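Local coordinates for NADP-dependent glyceraldehyde-3-phosphate dehydrogenase (Bacillus halodurans, PDB 3PRL), which probably oxidises glyceraldehyde 3-phosphate with NADP+ and without phosphorylation, as a member of the aldehyde dehydrogenase family, at residues D[27-32]-D[216-221]; D[59-64]-D[209-214]; D[171-176]-D[181-186]; D[225-230]-D[245-250]. One frame throughout, in Å; residues are numbered along the deposited sequence.

Overall arrangement
Interaction 3 lies deepest. It packs helix 167-178 on strand 182-186, and all its touching residues are buried. It joins apolar packing to a double hydrogen bond. Interaction 2 lies next to it, about 11 Å away between centres, because strand 212-214 pairs with strand 182-186 in the same sheet. It is also buried, but rests on close packing round one alanine. Interactions 1 and 4 are only partly buried. Interaction 1 brings strand 28-32 of a small separate sheet to the loop after strand 212-214, with one isoleucine doing the work. Interaction 4 pairs helices 223-227 and 241-250, with an apolar inner side and a charged outer one.

Interaction 1 (D[27-32]-D[216-221]); sequences ERISIS and TGRGSV
Ile-29 is the residue of 27-32 that meets the loop 216-221, and its CD1 leads the contact. At the start of the loop, Thr-216 OG1 is hydrogen-bonded to Pro-44 O, which ties the loop to the end of strand 39-44. Gly-217 then offers backbone only. Ile-29 CD1 sits 3.9 Å from Gly-217 C and 3.6 Å from Arg-218 N, so the methyl rests against the peptide link between the two. With CG1 beside its own backbone N (chi1 -52°) and an extended second torsion, Ile-29 reaches this link from the strand.

Strand 28-32 is an edge strand of a small four-stranded sheet, next to strand 39-44. The loop follows strand 212-214 of the cofactor-binding sheet, so the contact joins two separate sheets. Thr-189, a residue of the NADP+ site, lies close to Ile-29.

Arg-218 bends at chi2 and chi3, and the fold-back brings its guanidinium to Ile-29. One face of the group lies over Ile-29 CG1, with NH2 4.1 Å from that atom. This is van der Waals packing on an exposed side chain. Nearer the backbone, Arg-218 CG lies 4.1 Å from Ile-29 CD1. Gly-219 follows and is also of that site. Its phi of 143° and psi of 14° would jam a side chain against Arg-218 O.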
loop_
_atom_site.group_PDB
_atom_site.type_symbol
_atom_site.label_atom_id
_atom_site.label_comp_id
_atom_site.label_asym_id
_atom_site.label_seq_id
_atom_site.Cartn_x
_atom_site.Cartn_y
_atom_site.Cartn_z
ATOM N N GLU D 27 -4.144 -48.010 -18.112
ATOM C CA GLU D 27 -5.541 -47.870 -17.710
ATOM C C GLU D 27 -6.112 -46.467 -17.910
ATOM O O GLU D 27 -5.410 -45.458 -17.760
ATOM C CB GLU D 27 -5.803 -48.392 -16.286
ATOM C CG GLU D 27 -4.596 -48.453 -15.363
ATOM C CD GLU D 27 -4.532 -49.754 -14.570
ATOM O OE1 GLU D 27 -3.749 -49.821 -13.594
ATOM O OE2 GLU D 27 -5.251 -50.719 -14.927
ATOM N N ARG D 28 -7.392 -46.437 -18.274
ATOM C CA ARG D 28 -8.148 -45.206 -18.437
ATOM C C ARG D 28 -9.417 -45.192 -17.583
ATOM O O ARG D 28 -9.827 -46.222 -17.032
ATOM C CB ARG D 28 -8.510 -44.995 -19.909
ATOM C CG ARG D 28 -7.315 -44.753 -20.810
ATOM C CD ARG D 28 -7.739 -44.258 -22.164
ATOM N NE ARG D 28 -6.675 -43.472 -22.771
ATOM C CZ ARG D 28 -6.529 -42.160 -22.628
ATOM N NH1 ARG D 28 -5.513 -41.544 -23.217
ATOM N NH2 ARG D 28 -7.385 -41.462 -21.887
ATOM N N ILE D 29 -10.019 -44.010 -17.472
ATOM C CA ILE D 29 -11.316 -43.830 -16.824
ATOM C C ILE D 29 -12.225 -43.101 -17.801
ATOM O O ILE D 29 -11.924 -41.969 -18.212
ATOM C CB ILE D 29 -11.220 -42.992 -15.514
ATOM C CG1 ILE D 29 -10.155 -43.565 -14.580
ATOM C CG2 ILE D 29 -12.589 -42.907 -14.808
ATOM C CD1 ILE D 29 -9.739 -42.616 -13.464
ATOM N N SER D 30 -13.330 -43.752 -18.158
ATOM C CA SER D 30 -14.282 -43.228 -19.134
ATOM C C SER D 30 -15.127 -42.142 -18.501
ATOM O O SER D 30 -15.502 -42.243 -17.325
ATOM C CB SER D 30 -15.212 -44.333 -19.643
ATOM O OG SER D 30 -14.484 -45.428 -20.168
ATOM N N ILE D 31 -15.441 -41.122 -19.293
ATOM C CA ILE D 31 -16.246 -39.998 -18.825
ATOM C C ILE D 31 -17.525 -39.910 -19.635
ATOM O O ILE D 31 -17.508 -40.122 -20.847
ATOM C CB ILE D 31 -15.445 -38.662 -18.874
ATOM C CG1 ILE D 31 -14.373 -38.652 -17.770
ATOM C CG2 ILE D 31 -16.379 -37.445 -18.755
ATOM C CD1 ILE D 31 -13.592 -37.341 -17.663
ATOM N N SER D 32 -18.628 -39.596 -18.962
ATOM C CA SER D 32 -19.929 -39.544 -19.629
ATOM C C SER D 32 -20.678 -38.229 -19.401
ATOM O O SER D 32 -20.569 -37.596 -18.334
ATOM C CB SER D 32 -20.783 -40.728 -19.185
ATOM O OG SER D 32 -20.279 -41.932 -19.731
ATOM N N THR D 216 -4.051 -37.109 -13.386
ATOM C CA THR D 216 -5.389 -37.653 -13.342
ATOM C C THR D 216 -5.339 -39.074 -12.800
ATOM O O THR D 216 -4.345 -39.781 -12.945
ATOM C CB THR D 216 -6.093 -37.623 -14.725
ATOM O OG1 THR D 216 -5.279 -38.293 -15.693
ATOM C CG2 THR D 216 -6.355 -36.182 -15.173
ATOM N N GLY D 217 -6.424 -39.485 -12.172
ATOM C CA GLY D 217 -6.461 -40.769 -11.522
ATOM C C GLY D 217 -7.703 -40.837 -10.687
ATOM O O GLY D 217 -8.323 -39.812 -10.392
ATOM N N ARG D 218 -8.057 -42.057 -10.304
ATOM C CA ARG D 218 -9.293 -42.331 -9.588
ATOM C C ARG D 218 -9.612 -41.280 -8.505
ATOM O O ARG D 218 -10.528 -40.467 -8.674
ATOM C CB ARG D 218 -9.259 -43.764 -9.042
ATOM C CG ARG D 218 -8.828 -44.791 -10.106
ATOM C CD ARG D 218 -9.728 -46.021 -10.111
ATOM N NE ARG D 218 -11.142 -45.662 -10.254
ATOM C CZ ARG D 218 -11.915 -45.989 -11.287
ATOM N NH1 ARG D 218 -13.185 -45.602 -11.306
ATOM N NH2 ARG D 218 -11.433 -46.714 -12.294
ATOM N N GLY D 219 -8.834 -41.266 -7.426
ATOM C CA GLY D 219 -9.085 -40.344 -6.327
ATOM C C GLY D 219 -8.792 -40.984 -4.987
ATOM O O GLY D 219 -9.209 -40.481 -3.940
ATOM N N SER D 220 -8.095 -42.117 -5.037
ATOM C CA SER D 220 -7.506 -42.746 -3.860
ATOM C C SER D 220 -6.132 -43.315 -4.207
ATOM O O SER D 220 -5.188 -43.207 -3.428
ATOM C CB SER D 220 -8.422 -43.828 -3.292
ATOM O OG SER D 220 -9.298 -43.269 -2.334
ATOM N N VAL D 221 -6.032 -43.911 -5.390
ATOM C CA VAL D 221 -4.753 -44.346 -5.944
ATOM C C VAL D 221 -3.788 -43.152 -6.009
ATOM O O VAL D 221 -2.566 -43.325 -6.037
ATOM C CB VAL D 221 -4.942 -44.955 -7.349
ATOM C CG1 VAL D 221 -3.794 -45.900 -7.684
ATOM C CG2 VAL D 221 -6.268 -45.692 -7.433
#

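Interaction 2 (D[59-64]-D[209-214]); sequences KDAQKI and EGIIQV
Helix 48-65 packs against the turn that leads into strand 212-214 of the cofactor-binding sheet, and Ala-61 meets Glu-209, Gly-210 and Ile-211 there. The sheet is of the Rossmann type common to aldehyde dehydrogenases, with strand 212-214 parallel to strand 182-186.

Ala-61 CB points to the turn and lies 3.3 Å from Glu-209 O. Ala-61 CB is also 3.5 Å from Ile-211 CD1, and it touches Gly-210 CA as well. One methyl group thus touches three successive residues. The backbones come close too, with 5.4 Å between Ala-61 CA and Gly-210 CA. Gly-210 has a positive phi of 91°. A side chain there would run into Ala-61 CB and also into Glu-209 O, so the bend and the close approach both call for glycine.

Ile-211 starts off to one side of the helix and bends back to it. CG1 lies beside the backbone N, and chi2 of -48° turns CD1 inward. The contact is apolar packing between Ala-61 CB and Ile-211 CD1; Glu-209 O meets the methyl as a plain van der Waals neighbour.

Further along the strand, Gln-213 is held by its amide. OE1 accepts from Asn-17 N, and NE2 makes a weak bond to Ala-54 O, giving a second tie to helix 48-65. The helix thus covers the turn with Ala-61 and reaches the strand through Ala-54. On the buried side, Ile-211 CD1 also touches the helix backbone, 3.6 Å from Ala-61 O.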
loop_
_atom_site.group_PDB
_atom_site.type_symbol
_atom_site.label_atom_id
_atom_site.label_comp_id
_atom_site.label_asym_id
_atom_site.label_seq_id
_atom_site.Cartn_x
_atom_site.Cartn_y
_atom_site.Cartn_z
ATOM N N LYS D 59 9.411 -29.551 -9.774
ATOM C CA LYS D 59 10.477 -29.036 -8.910
ATOM C C LYS D 59 11.747 -28.641 -9.682
ATOM O O LYS D 59 12.430 -27.682 -9.324
ATOM C CB LYS D 59 10.827 -30.102 -7.869
ATOM C CG LYS D 59 11.072 -29.622 -6.447
ATOM C CD LYS D 59 11.131 -30.865 -5.540
ATOM C CE LYS D 59 12.205 -30.769 -4.461
ATOM N NZ LYS D 59 12.878 -32.084 -4.262
ATOM N N ASP D 60 12.080 -29.384 -10.733
ATOM C CA ASP D 60 13.272 -29.057 -11.512
ATOM C C ASP D 60 13.016 -27.866 -12.413
ATOM O O ASP D 60 13.877 -27.007 -12.565
ATOM C CB ASP D 60 13.751 -30.259 -12.325
ATOM C CG ASP D 60 14.263 -31.395 -11.448
ATOM O OD1 ASP D 60 14.514 -31.181 -10.241
ATOM O OD2 ASP D 60 14.413 -32.508 -11.978
ATOM N N ALA D 61 11.828 -27.810 -13.004
ATOM C CA ALA D 61 11.452 -26.673 -13.840
ATOM C C ALA D 61 11.177 -25.402 -13.020
ATOM O O ALA D 61 11.326 -24.295 -13.526
ATOM C CB ALA D 61 10.266 -27.029 -14.702
ATOM N N GLN D 62 10.768 -25.574 -11.765
ATOM C CA GLN D 62 10.611 -24.457 -10.805
ATOM C C GLN D 62 11.851 -23.560 -10.732
ATOM O O GLN D 62 11.737 -22.336 -10.625
ATOM C CB GLN D 62 10.245 -25.005 -9.409
ATOM C CG GLN D 62 10.720 -24.184 -8.176
ATOM C CD GLN D 62 9.810 -23.013 -7.844
ATOM O OE1 GLN D 62 10.230 -22.047 -7.208
ATOM N NE2 GLN D 62 8.558 -23.092 -8.280
ATOM N N LYS D 63 13.032 -24.167 -10.801
ATOM C CA LYS D 63 14.282 -23.413 -10.650
ATOM C C LYS D 63 14.663 -22.641 -11.930
ATOM O O LYS D 63 15.385 -21.639 -11.867
ATOM C CB LYS D 63 15.418 -24.333 -10.170
ATOM C CG LYS D 63 14.985 -25.349 -9.099
ATOM C CD LYS D 63 16.159 -26.024 -8.407
ATOM C CE LYS D 63 15.763 -27.373 -7.802
ATOM N NZ LYS D 63 15.763 -28.486 -8.821
ATOM N N ILE D 64 14.161 -23.092 -13.080
ATOM C CA ILE D 64 14.371 -22.364 -14.345
ATOM C C ILE D 64 13.298 -21.272 -14.506
ATOM O O ILE D 64 13.610 -20.101 -14.726
ATOM C CB ILE D 64 14.435 -23.339 -15.576
ATOM C CG1 ILE D 64 15.753 -24.135 -15.554
ATOM C CG2 ILE D 64 14.256 -22.587 -16.918
ATOM C CD1 ILE D 64 15.649 -25.568 -16.058
ATOM N N GLU D 209 8.518 -26.802 -20.401
ATOM C CA GLU D 209 8.325 -28.166 -19.876
ATOM C C GLU D 209 8.342 -28.216 -18.349
ATOM O O GLU D 209 9.200 -27.615 -17.728
ATOM C CB GLU D 209 9.423 -29.082 -20.437
ATOM C CG GLU D 209 10.803 -28.446 -20.359
ATOM C CD GLU D 209 11.891 -29.249 -21.033
ATOM O OE1 GLU D 209 11.795 -29.507 -22.259
ATOM O OE2 GLU D 209 12.859 -29.597 -20.328
ATOM N N GLY D 210 7.382 -28.923 -17.752
ATOM C CA GLY D 210 7.338 -29.121 -16.295
ATOM C C GLY D 210 6.545 -28.121 -15.461
ATOM O O GLY D 210 5.980 -28.488 -14.425
ATOM N N ILE D 211 6.502 -26.861 -15.896
ATOM C CA ILE D 211 5.816 -25.771 -15.160
ATOM C C ILE D 211 4.380 -26.105 -14.787
ATOM O O ILE D 211 3.907 -25.751 -13.696
ATOM C CB ILE D 211 5.818 -24.455 -15.980
ATOM C CG1 ILE D 211 7.226 -24.126 -16.458
ATOM C CG2 ILE D 211 5.226 -23.291 -15.170
ATOM C CD1 ILE D 211 8.278 -24.229 -15.381
ATOM N N ILE D 212 3.702 -26.768 -15.725
ATOM C CA ILE D 212 2.385 -27.345 -15.536
ATOM C C ILE D 212 2.438 -28.853 -15.822
ATOM O O ILE D 212 2.871 -29.283 -16.900
ATOM C CB ILE D 212 1.308 -26.635 -16.432
ATOM C CG1 ILE D 212 -0.094 -27.263 -16.251
ATOM C CG2 ILE D 212 1.726 -26.612 -17.907
ATOM C CD1 ILE D 212 -0.762 -26.912 -14.919
ATOM N N GLN D 213 2.027 -29.634 -14.826
ATOM C CA GLN D 213 1.827 -31.078 -14.962
ATOM C C GLN D 213 0.366 -31.387 -14.639
ATOM O O GLN D 213 -0.203 -30.803 -13.707
ATOM C CB GLN D 213 2.750 -31.838 -14.007
ATOM C CG GLN D 213 4.189 -31.303 -13.967
ATOM C CD GLN D 213 5.052 -31.804 -15.111
ATOM O OE1 GLN D 213 4.679 -31.709 -16.294
ATOM N NE2 GLN D 213 6.217 -32.353 -14.768
ATOM N N VAL D 214 -0.248 -32.275 -15.425
ATOM C CA VAL D 214 -1.626 -32.711 -15.149
ATOM C C VAL D 214 -1.607 -34.113 -14.563
ATOM O O VAL D 214 -1.046 -35.031 -15.151
ATOM C CB VAL D 214 -2.536 -32.700 -16.406
ATOM C CG1 VAL D 214 -3.996 -33.013 -16.025
ATOM C CG2 VAL D 214 -2.435 -31.367 -17.142
#

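Interaction 3 (D[171-176]-D[181-186]); sequences AKIAPA and NTVVFK
Ile-173 and Ala-176 of the helix meet Val-183 and Phe-185 of the strand in an apolar centre. Ile-173 CD1 stands over the middle of the Phe-185 ring, 4.0 Å from its centroid and 13° off the ring normal. This is a CH-pi contact over the face. Phe-185 has CG anti to its backbone N (chi1 178°), which sets the ring beneath that methyl. The other branch of Ile-173 turns to the valine, with CG2 4.1 Å from Val-183 CG2. The same valine methyl lies 3.6 Å from Ala-176 CB, so it touches both helix residues.

Polar bonds close the end of the contact where the chain turns. Ala-176 O accepts twice from Asn-181: from its N at 2.9 Å and from its ND2 at 3.2 Å. The ND2 bond lies in the carbonyl plane on a lone pair, while the backbone donor is tilted from that plane. The Asn-181 amide is used on both ends, since ND2 also bonds Met-473 O and OD1 accepts from Gly-154 N. With an alanine here, Met-473 O and Gly-154 N would probably lose these mates, and Ala-176 O its side-chain donor.

Segment 171-176 and strand 182-186 run nearly antiparallel (162° between their axes), as part of a beta-alpha-beta unit with strand 144-159. Met-198 of helix 192-204 touches both Ile-173 and Phe-185. Strand 182-186 lies between strands 144-159 and 212-214 and carries the NADP+ contact Lys-186 at its end.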
loop_
_atom_site.group_PDB
_atom_site.type_symbol
_atom_site.label_atom_id
_atom_site.label_comp_id
_atom_site.label_asym_id
_atom_site.label_seq_id
_atom_site.Cartn_x
_atom_site.Cartn_y
_atom_site.Cartn_z
ATOM N N ALA D 171 -8.088 -20.213 -12.030
ATOM C CA ALA D 171 -8.029 -19.313 -10.876
ATOM C C ALA D 171 -6.916 -19.712 -9.894
ATOM O O ALA D 171 -6.514 -18.909 -9.065
ATOM C CB ALA D 171 -9.356 -19.300 -10.170
ATOM N N LYS D 172 -6.445 -20.955 -9.991
ATOM C CA LYS D 172 -5.370 -21.489 -9.132
ATOM C C LYS D 172 -4.055 -21.566 -9.866
ATOM O O LYS D 172 -3.012 -21.200 -9.319
ATOM C CB LYS D 172 -5.722 -22.886 -8.628
ATOM C CG LYS D 172 -6.934 -22.920 -7.707
ATOM C CD LYS D 172 -7.395 -24.360 -7.461
ATOM C CE LYS D 172 -8.577 -24.407 -6.509
ATOM N NZ LYS D 172 -9.661 -23.508 -6.996
ATOM N N ILE D 173 -4.104 -22.053 -11.104
ATOM C CA ILE D 173 -2.907 -22.189 -11.926
ATOM C C ILE D 173 -2.282 -20.830 -12.281
ATOM O O ILE D 173 -1.077 -20.669 -12.116
ATOM C CB ILE D 173 -3.148 -23.039 -13.203
ATOM C CG1 ILE D 173 -3.781 -24.391 -12.850
ATOM C CG2 ILE D 173 -1.822 -23.277 -13.961
ATOM C CD1 ILE D 173 -4.353 -25.127 -14.071
ATOM N N ALA D 174 -3.081 -19.855 -12.726
ATOM C CA ALA D 174 -2.524 -18.549 -13.163
ATOM C C ALA D 174 -1.728 -17.820 -12.089
ATOM O O ALA D 174 -0.597 -17.426 -12.367
ATOM C CB ALA D 174 -3.605 -17.621 -13.742
ATOM N N PRO D 175 -2.317 -17.606 -10.877
ATOM C CA PRO D 175 -1.516 -16.855 -9.898
ATOM C C PRO D 175 -0.266 -17.602 -9.501
ATOM O O PRO D 175 0.758 -16.980 -9.212
ATOM C CB PRO D 175 -2.440 -16.705 -8.677
ATOM C CG PRO D 175 -3.705 -17.563 -8.973
ATOM C CD PRO D 175 -3.740 -17.742 -10.469
ATOM N N ALA D 176 -0.361 -18.928 -9.475
ATOM C CA ALA D 176 0.770 -19.791 -9.133
ATOM C C ALA D 176 1.959 -19.654 -10.083
ATOM O O ALA D 176 3.098 -19.454 -9.639
ATOM C CB ALA D 176 0.313 -21.262 -9.013
ATOM N N ASN D 181 5.931 -20.045 -9.174
ATOM C CA ASN D 181 5.740 -21.429 -8.705
ATOM C C ASN D 181 5.549 -22.323 -9.925
ATOM O O ASN D 181 5.375 -21.827 -11.020
ATOM C CB ASN D 181 4.496 -21.520 -7.810
ATOM C CG ASN D 181 4.606 -20.651 -6.558
ATOM O OD1 ASN D 181 5.177 -21.080 -5.558
ATOM N ND2 ASN D 181 4.047 -19.426 -6.610
ATOM N N THR D 182 5.597 -23.641 -9.727
ATOM C CA THR D 182 5.126 -24.586 -10.739
ATOM C C THR D 182 3.865 -25.298 -10.224
ATOM O O THR D 182 3.513 -25.172 -9.048
ATOM C CB THR D 182 6.235 -25.553 -11.209
ATOM O OG1 THR D 182 6.765 -26.275 -10.089
ATOM C CG2 THR D 182 7.353 -24.766 -11.876
ATOM N N VAL D 183 3.168 -26.004 -11.113
ATOM C CA VAL D 183 1.883 -26.589 -10.758
ATOM C C VAL D 183 1.780 -28.082 -11.041
ATOM O O VAL D 183 2.120 -28.579 -12.130
ATOM C CB VAL D 183 0.685 -25.825 -11.383
ATOM C CG1 VAL D 183 -0.609 -26.542 -11.101
ATOM C CG2 VAL D 183 0.589 -24.398 -10.850
ATOM N N VAL D 184 1.314 -28.799 -10.027
ATOM C CA VAL D 184 0.713 -30.107 -10.236
ATOM C C VAL D 184 -0.799 -29.899 -10.206
ATOM O O VAL D 184 -1.350 -29.471 -9.188
ATOM C CB VAL D 184 1.201 -31.125 -9.194
ATOM C CG1 VAL D 184 0.478 -32.447 -9.358
ATOM C CG2 VAL D 184 2.677 -31.336 -9.372
ATOM N N PHE D 185 -1.438 -30.129 -11.354
ATOM C CA PHE D 185 -2.872 -29.909 -11.551
ATOM C C PHE D 185 -3.669 -31.220 -11.511
ATOM O O PHE D 185 -3.464 -32.110 -12.348
ATOM C CB PHE D 185 -3.125 -29.202 -12.889
ATOM C CG PHE D 185 -4.608 -28.973 -13.213
ATOM C CD1 PHE D 185 -5.518 -28.599 -12.213
ATOM C CD2 PHE D 185 -5.082 -29.111 -14.524
ATOM C CE1 PHE D 185 -6.866 -28.396 -12.486
ATOM C CE2 PHE D 185 -6.437 -28.888 -14.817
ATOM C CZ PHE D 185 -7.332 -28.530 -13.797
ATOM N N LYS D 186 -4.576 -31.322 -10.543
ATOM C CA LYS D 186 -5.520 -32.462 -10.466
ATOM C C LYS D 186 -6.971 -32.012 -10.614
ATOM O O LYS D 186 -7.563 -31.555 -9.639
ATOM C CB LYS D 186 -5.334 -33.256 -9.155
ATOM C CG LYS D 186 -6.291 -34.488 -8.967
ATOM C CD LYS D 186 -6.512 -35.273 -10.272
ATOM C CE LYS D 186 -7.853 -36.003 -10.318
ATOM N NZ LYS D 186 -8.364 -36.123 -11.729
#

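Interaction 4 (D[225-230]-D[245-250]); sequences HLVEHP and ERISEK
Val-227 and Ile-247 bring their backbones to 6.3 Å, CA to CA, where the short helix 223-227 ends beside helix 241-250. Glu-228 has its CA 6.2 Å from Lys-250 CA. The first segment leaves its helix here, while the second stays helical through Lys-250.

Val-227 points at the second helix and carries the packing. Its CG2 lies 3.5 Å from Ile-247 CG1, which is tight for two carbons, and also touches Ile-247 CG2. Its CG1 lies 3.9 Å from Lys-250 CB and equally near Ile-247 O. The valine thus spans one turn of the partner helix. An alanine in its place would probably leave a gap beside Ile-247 and take away the apolar cover of Lys-250 CB.

Ile-247 also packs on strand 234-238, which links the two helices in the cofactor-binding fold. Ile-247 lies close to Thr-243 and Lys-250 to Asp-224, both residues of the NADP+ site. On the far side of helix 241-250, Ser-248 OG is hydrogen-bonded to Met-253 N of the second subunit.

Glu-228 runs extended past CG and crosses the lysine chain, with OE2 4.0 Å from Lys-250 CD. The charges stand further apart, 4.5 Å between Glu-228 OE2 and Lys-250 NZ, too long for a salt bridge. The contact therefore rests mainly on the buried Val-227 and Ile-247 pair, with the lysine chain at the exposed margin and the charges probably adding just a mild attraction.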
loop_
_atom_site.group_PDB
_atom_site.type_symbol
_atom_site.label_atom_id
_atom_site.label_comp_id
_atom_site.label_asym_id
_atom_site.label_seq_id
_atom_site.Cartn_x
_atom_site.Cartn_y
_atom_site.Cartn_z
ATOM N N HIS D 225 -1.814 -39.733 -1.416
ATOM C CA HIS D 225 -0.400 -39.677 -1.832
ATOM C C HIS D 225 0.046 -38.279 -2.288
ATOM O O HIS D 225 1.171 -37.861 -2.000
ATOM C CB HIS D 225 -0.152 -40.699 -2.948
ATOM C CG HIS D 225 1.276 -40.796 -3.400
ATOM N ND1 HIS D 225 2.229 -41.532 -2.722
ATOM C CD2 HIS D 225 1.907 -40.271 -4.479
ATOM C CE1 HIS D 225 3.385 -41.450 -3.359
ATOM N NE2 HIS D 225 3.217 -40.693 -4.430
ATOM N N LEU D 226 -0.831 -37.573 -3.003
ATOM C CA LEU D 226 -0.556 -36.206 -3.422
ATOM C C LEU D 226 -0.497 -35.276 -2.220
ATOM O O LEU D 226 0.500 -34.601 -2.004
ATOM C CB LEU D 226 -1.620 -35.708 -4.395
ATOM C CG LEU D 226 -1.599 -36.188 -5.844
ATOM C CD1 LEU D 226 -3.015 -36.207 -6.406
ATOM C CD2 LEU D 226 -0.704 -35.299 -6.683
ATOM N N VAL D 227 -1.570 -35.270 -1.438
ATOM C CA VAL D 227 -1.750 -34.361 -0.315
ATOM C C VAL D 227 -0.683 -34.546 0.769
ATOM O O VAL D 227 -0.349 -33.595 1.484
ATOM C CB VAL D 227 -3.215 -34.467 0.220
ATOM C CG1 VAL D 227 -3.315 -34.369 1.723
ATOM C CG2 VAL D 227 -4.082 -33.422 -0.447
ATOM N N GLU D 228 -0.134 -35.760 0.835
ATOM C CA GLU D 228 0.897 -36.153 1.793
ATOM C C GLU D 228 2.333 -36.013 1.281
ATOM O O GLU D 228 3.268 -36.334 1.997
ATOM C CB GLU D 228 0.671 -37.609 2.227
ATOM C CG GLU D 228 -0.591 -37.848 3.053
ATOM C CD GLU D 228 -0.872 -39.331 3.341
ATOM O OE1 GLU D 228 -0.238 -40.216 2.719
ATOM O OE2 GLU D 228 -1.749 -39.611 4.193
ATOM N N HIS D 229 2.511 -35.550 0.047
ATOM C CA HIS D 229 3.828 -35.567 -0.604
ATOM C C HIS D 229 4.774 -34.452 -0.155
ATOM O O HIS D 229 4.463 -33.270 -0.355
ATOM C CB HIS D 229 3.663 -35.496 -2.127
ATOM C CG HIS D 229 4.737 -36.215 -2.879
ATOM N ND1 HIS D 229 5.981 -35.668 -3.103
ATOM C CD2 HIS D 229 4.750 -37.433 -3.464
ATOM C CE1 HIS D 229 6.718 -36.523 -3.787
ATOM N NE2 HIS D 229 5.993 -37.605 -4.018
ATOM N N PRO D 230 5.951 -34.819 0.415
ATOM C CA PRO D 230 6.935 -33.814 0.826
ATOM C C PRO D 230 7.335 -32.837 -0.290
ATOM O O PRO D 230 7.809 -31.738 0.005
ATOM C CB PRO D 230 8.146 -34.654 1.274
ATOM C CG PRO D 230 7.944 -35.994 0.664
ATOM C CD PRO D 230 6.460 -36.189 0.626
ATOM N N GLU D 245 -11.661 -31.278 4.552
ATOM C CA GLU D 245 -11.324 -31.744 5.905
ATOM C C GLU D 245 -10.182 -32.756 5.934
ATOM O O GLU D 245 -9.240 -32.634 6.740
ATOM C CB GLU D 245 -12.561 -32.428 6.490
ATOM C CG GLU D 245 -12.927 -32.026 7.891
ATOM C CD GLU D 245 -13.753 -30.769 7.905
ATOM O OE1 GLU D 245 -14.648 -30.645 8.771
ATOM O OE2 GLU D 245 -13.509 -29.912 7.032
ATOM N N ARG D 246 -10.311 -33.771 5.078
ATOM C CA ARG D 246 -9.320 -34.835 4.925
ATOM C C ARG D 246 -7.977 -34.246 4.534
ATOM O O ARG D 246 -6.948 -34.625 5.075
ATOM C CB ARG D 246 -9.747 -35.838 3.840
ATOM C CG ARG D 246 -11.014 -36.630 4.111
ATOM C CD ARG D 246 -11.433 -37.444 2.862
ATOM N NE ARG D 246 -12.751 -38.079 3.003
ATOM C CZ ARG D 246 -13.822 -37.787 2.264
ATOM N NH1 ARG D 246 -13.757 -36.869 1.307
ATOM N NH2 ARG D 246 -14.970 -38.427 2.471
ATOM N N ILE D 247 -7.997 -33.306 3.593
ATOM C CA ILE D 247 -6.777 -32.671 3.108
ATOM C C ILE D 247 -6.056 -31.906 4.225
ATOM O O ILE D 247 -4.859 -32.114 4.449
ATOM C CB ILE D 247 -7.071 -31.809 1.856
ATOM C CG1 ILE D 247 -7.332 -32.747 0.656
ATOM C CG2 ILE D 247 -5.944 -30.802 1.585
ATOM C CD1 ILE D 247 -7.981 -32.074 -0.555
ATOM N N SER D 248 -6.796 -31.074 4.948
ATOM C CA SER D 248 -6.234 -30.317 6.057
ATOM C C SER D 248 -5.656 -31.299 7.059
ATOM O O SER D 248 -4.532 -31.126 7.526
ATOM C CB SER D 248 -7.296 -29.403 6.692
ATOM O OG SER D 248 -6.776 -28.644 7.783
ATOM N N GLU D 249 -6.416 -32.358 7.340
ATOM C CA GLU D 249 -6.015 -33.389 8.292
ATOM C C GLU D 249 -4.725 -34.097 7.877
ATOM O O GLU D 249 -3.845 -34.323 8.719
ATOM C CB GLU D 249 -7.152 -34.403 8.489
ATOM C CG GLU D 249 -6.933 -35.419 9.625
ATOM C CD GLU D 249 -7.672 -36.744 9.392
ATOM O OE1 GLU D 249 -8.652 -36.770 8.605
ATOM O OE2 GLU D 249 -7.269 -37.757 10.002
ATOM N N LYS D 250 -4.615 -34.456 6.595
ATOM C CA LYS D 250 -3.509 -35.309 6.138
ATOM C C LYS D 250 -2.247 -34.556 5.706
ATOM O O LYS D 250 -1.167 -35.150 5.638
ATOM C CB LYS D 250 -3.952 -36.298 5.044
ATOM C CG LYS D 250 -5.376 -36.837 5.216
ATOM C CD LYS D 250 -5.496 -38.303 4.954
ATOM C CE LYS D 250 -5.372 -39.106 6.243
ATOM N NZ LYS D 250 -5.784 -40.502 5.960
#